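Local coordinates for pectinesterase (Aspergillus niger, PDB 5C1E), which hydrolyses the methyl esters of pectin to release methanol, and is probably involved in the maceration and soft-rotting of plant tissue, at residues 151-156 with 171-176. Sequence-based numbering, arbitrary orientation.
Sequences YSNCMI and FGECDI
Strand 148-152 runs parallel to 168-172 and strand 155-158 to 175-178, so that Y151 pairs with F171 and M155 with D175 on two consecutive rungs of the right-handed parallel beta-helix that defines the pectinesterase fold. Between its two strands each rung turns a corner, at N153-C154 and E173-C174. The first residue of each corner has positive phi, a shape asparagine takes up readily and the glutamate here adopts as well. Backbone bonds carry the pairing round the bend: G172 N donates to Y151 O and N153 N to G172 O, then D175 N to C154 O (2.8 Å) and I156 N to D175 O.

Inside the coil the aromatic rings of Y151 and F171 point the same way, their planes 25° apart and slid so far that they barely overlap; F171 CE1 stands over one face of the Y151 ring, near its rim. F130 stacks with Y151 as well, lengthening the ladder, while the tyrosine hydroxyl is hydrogen-bonded to Q149. Bulky, apolar and beta-branched, a residue that favours strands, I156 sends CD1 to F171 CD1 (3.9 Å) and C174 CB, packing where the two sheets meet.

Outside, the polar corner residues lie side by side. N153 ND2 reaches S152 OG within its own rung (2.9 Å) and E173 OE1 on the next, met on the anti side and somewhat out of the plane of a carboxylate turned 85° from the amide. These two bonds fix the amide's rotation. D175 is bonded to Y69 instead. A small, weakly polar cysteine suits the buried inner corner: with its SG anti to the carbonyl carbon (chi1 -67°), C174 turns the sulfur back toward the neighbouring rung, where C154 N donates to C174 SG over 3.5 Å.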
ATOM      1  N   TYR A 151       5.256  -1.957   4.008  1.00 15.69           N
ATOM      2  CA  TYR A 151       3.975  -1.589   4.620  1.00 15.37           C
ATOM      3  C   TYR A 151       3.762  -2.487   5.824  1.00 15.52           C
ATOM      4  O   TYR A 151       3.735  -3.701   5.680  1.00 15.64           O
ATOM      5  CB  TYR A 151       2.793  -1.762   3.633  1.00 15.30           C
ATOM      6  CG  TYR A 151       2.850  -0.826   2.443  1.00 14.59           C
ATOM      7  CD1 TYR A 151       3.755  -1.037   1.410  1.00 14.44           C
ATOM      8  CD2 TYR A 151       2.002   0.273   2.356  1.00 14.49           C
ATOM      9  CE1 TYR A 151       3.829  -0.168   0.339  1.00 14.06           C
ATOM     10  CE2 TYR A 151       2.061   1.152   1.280  1.00 14.17           C
ATOM     11  CZ  TYR A 151       2.992   0.934   0.278  1.00 14.10           C
ATOM     12  OH  TYR A 151       3.061   1.790  -0.792  1.00 13.59           O
ATOM     13  N   SER A 152       3.612  -1.883   7.005  1.00 15.53           N
ATOM     14  CA  SER A 152       3.388  -2.635   8.232  1.00 15.34           C
ATOM     15  C   SER A 152       2.149  -2.174   8.972  1.00 15.42           C
ATOM     16  O   SER A 152       1.980  -0.987   9.230  1.00 14.70           O
ATOM     17  CB  SER A 152       4.583  -2.502   9.192  1.00 15.95           C
ATOM     18  OG  SER A 152       4.359  -3.358  10.301  1.00 16.64           O
ATOM     19  N   ASN A 153       1.302  -3.117   9.362  1.00 15.29           N
ATOM     20  CA  ASN A 153       0.108  -2.786  10.156  1.00 16.43           C
ATOM     21  C   ASN A 153      -0.772  -1.741   9.494  1.00 15.87           C
ATOM     22  O   ASN A 153      -1.372  -0.879  10.155  1.00 15.80           O
ATOM     23  CB  ASN A 153       0.496  -2.384  11.578  1.00 17.06           C
ATOM     24  CG  ASN A 153       0.972  -3.568  12.380  1.00 19.07           C
ATOM     25  OD1 ASN A 153       0.184  -4.219  13.051  1.00 19.00           O
ATOM     26  ND2 ASN A 153       2.258  -3.899  12.256  1.00 20.68           N
ATOM     27  N   CYS A 154      -0.869  -1.858   8.172  1.00 15.72           N
ATOM     28  CA  CYS A 154      -1.693  -0.987   7.382  1.00 15.21           C
ATOM     29  C   CYS A 154      -2.987  -1.698   6.990  1.00 15.67           C
ATOM     30  O   CYS A 154      -3.120  -2.924   7.122  1.00 15.31           O
ATOM     31  CB  CYS A 154      -0.958  -0.531   6.115  1.00 15.70           C
ATOM     32  SG  CYS A 154       0.480   0.546   6.405  1.00 15.96           S
ATOM     33  N   MET A 155      -3.936  -0.901   6.514  1.00 14.48           N
ATOM     34  CA  MET A 155      -5.182  -1.400   5.983  1.00 15.71           C
ATOM     35  C   MET A 155      -5.229  -0.944   4.540  1.00 15.03           C
ATOM     36  O   MET A 155      -5.179   0.266   4.277  1.00 14.41           O
ATOM     37  CB  MET A 155      -6.343  -0.823   6.790  1.00 16.51           C
ATOM     38  CG  MET A 155      -7.690  -1.508   6.612  1.00 17.05           C
ATOM     39  SD  MET A 155      -8.465  -1.299   5.002  1.00 18.20           S
ATOM     40  CE  MET A 155      -8.644   0.491   4.887  1.00 17.95           C
ATOM     41  N   ILE A 156      -5.299  -1.900   3.610  1.00 15.11           N
ATOM     42  CA  ILE A 156      -5.392  -1.593   2.173  1.00 15.02           C
ATOM     43  C   ILE A 156      -6.724  -2.130   1.662  1.00 14.70           C
ATOM     44  O   ILE A 156      -6.967  -3.347   1.697  1.00 13.84           O
ATOM     45  CB  ILE A 156      -4.221  -2.181   1.348  1.00 15.69           C
ATOM     46  CG1 ILE A 156      -2.892  -1.688   1.891  1.00 16.26           C
ATOM     47  CG2 ILE A 156      -4.293  -1.710  -0.108  1.00 15.68           C
ATOM     48  CD1 ILE A 156      -2.195  -2.692   2.755  1.00 17.91           C
ATOM     49  N   PHE A 171       4.444  -6.464   2.458  1.00 15.29           N
ATOM     50  CA  PHE A 171       3.300  -6.130   3.311  1.00 15.60           C
ATOM     51  C   PHE A 171       3.328  -7.041   4.514  1.00 15.78           C
ATOM     52  O   PHE A 171       3.227  -8.248   4.372  1.00 16.13           O
ATOM     53  CB  PHE A 171       1.983  -6.321   2.575  1.00 16.23           C
ATOM     54  CG  PHE A 171       1.817  -5.418   1.392  1.00 15.96           C
ATOM     55  CD1 PHE A 171       1.241  -4.176   1.539  1.00 17.05           C
ATOM     56  CD2 PHE A 171       2.203  -5.831   0.129  1.00 16.52           C
ATOM     57  CE1 PHE A 171       1.076  -3.334   0.452  1.00 16.45           C
ATOM     58  CE2 PHE A 171       2.040  -4.995  -0.970  1.00 17.01           C
ATOM     59  CZ  PHE A 171       1.480  -3.742  -0.802  1.00 16.68           C
ATOM     60  N   GLY A 172       3.529  -6.455   5.689  1.00 16.09           N
ATOM     61  CA  GLY A 172       3.641  -7.223   6.920  1.00 17.23           C
ATOM     62  C   GLY A 172       2.516  -6.871   7.874  1.00 17.48           C
ATOM     63  O   GLY A 172       2.290  -5.693   8.189  1.00 16.86           O
ATOM     64  N   GLU A 173       1.831  -7.884   8.377  1.00 18.07           N
ATOM     65  CA  GLU A 173       0.777  -7.680   9.374  1.00 19.43           C
ATOM     66  C   GLU A 173      -0.246  -6.618   8.942  1.00 18.25           C
ATOM     67  O   GLU A 173      -0.668  -5.806   9.756  1.00 17.88           O
ATOM     68  CB  GLU A 173       1.387  -7.292  10.721  1.00 21.10           C
ATOM     69  CG  GLU A 173       2.255  -8.370  11.339  1.00 23.72           C
ATOM     70  CD  GLU A 173       3.036  -7.907  12.573  1.00 27.33           C
ATOM     71  OE1 GLU A 173       2.844  -6.778  13.083  1.00 28.15           O
ATOM     72  OE2 GLU A 173       3.880  -8.698  13.041  1.00 32.14           O
ATOM     73  N   CYS A 174      -0.638  -6.645   7.667  1.00 17.42           N
ATOM     74  CA  CYS A 174      -1.632  -5.725   7.143  1.00 16.42           C
ATOM     75  C   CYS A 174      -2.984  -6.397   7.031  1.00 16.49           C
ATOM     76  O   CYS A 174      -3.081  -7.627   6.854  1.00 15.23           O
ATOM     77  CB  CYS A 174      -1.231  -5.213   5.761  1.00 16.46           C
ATOM     78  SG  CYS A 174       0.233  -4.165   5.742  1.00 17.10           S
ATOM     79  N   ASP A 175      -4.028  -5.579   7.111  1.00 16.27           N
ATOM     80  CA  ASP A 175      -5.362  -6.032   6.773  1.00 17.34           C
ATOM     81  C   ASP A 175      -5.605  -5.623   5.339  1.00 16.84           C
ATOM     82  O   ASP A 175      -5.536  -4.445   5.001  1.00 15.92           O
ATOM     83  CB  ASP A 175      -6.418  -5.435   7.717  1.00 18.40           C
ATOM     84  CG  ASP A 175      -6.405  -6.083   9.105  1.00 20.12           C
ATOM     85  OD1 ASP A 175      -6.037  -7.268   9.240  1.00 21.33           O
ATOM     86  OD2 ASP A 175      -6.764  -5.394  10.071  1.00 21.21           O
ATOM     87  N   ILE A 176      -5.862  -6.615   4.491  1.00 16.33           N
ATOM     88  CA  ILE A 176      -6.105  -6.396   3.088  1.00 15.72           C
ATOM     89  C   ILE A 176      -7.578  -6.724   2.874  1.00 15.83           C
ATOM     90  O   ILE A 176      -8.004  -7.875   3.046  1.00 15.11           O
ATOM     91  CB  ILE A 176      -5.142  -7.241   2.242  1.00 16.28           C
ATOM     92  CG1 ILE A 176      -3.711  -6.748   2.457  1.00 15.98           C
ATOM     93  CG2 ILE A 176      -5.538  -7.233   0.776  1.00 16.08           C
ATOM     94  CD1 ILE A 176      -2.636  -7.665   1.919  1.00 16.44           C
TER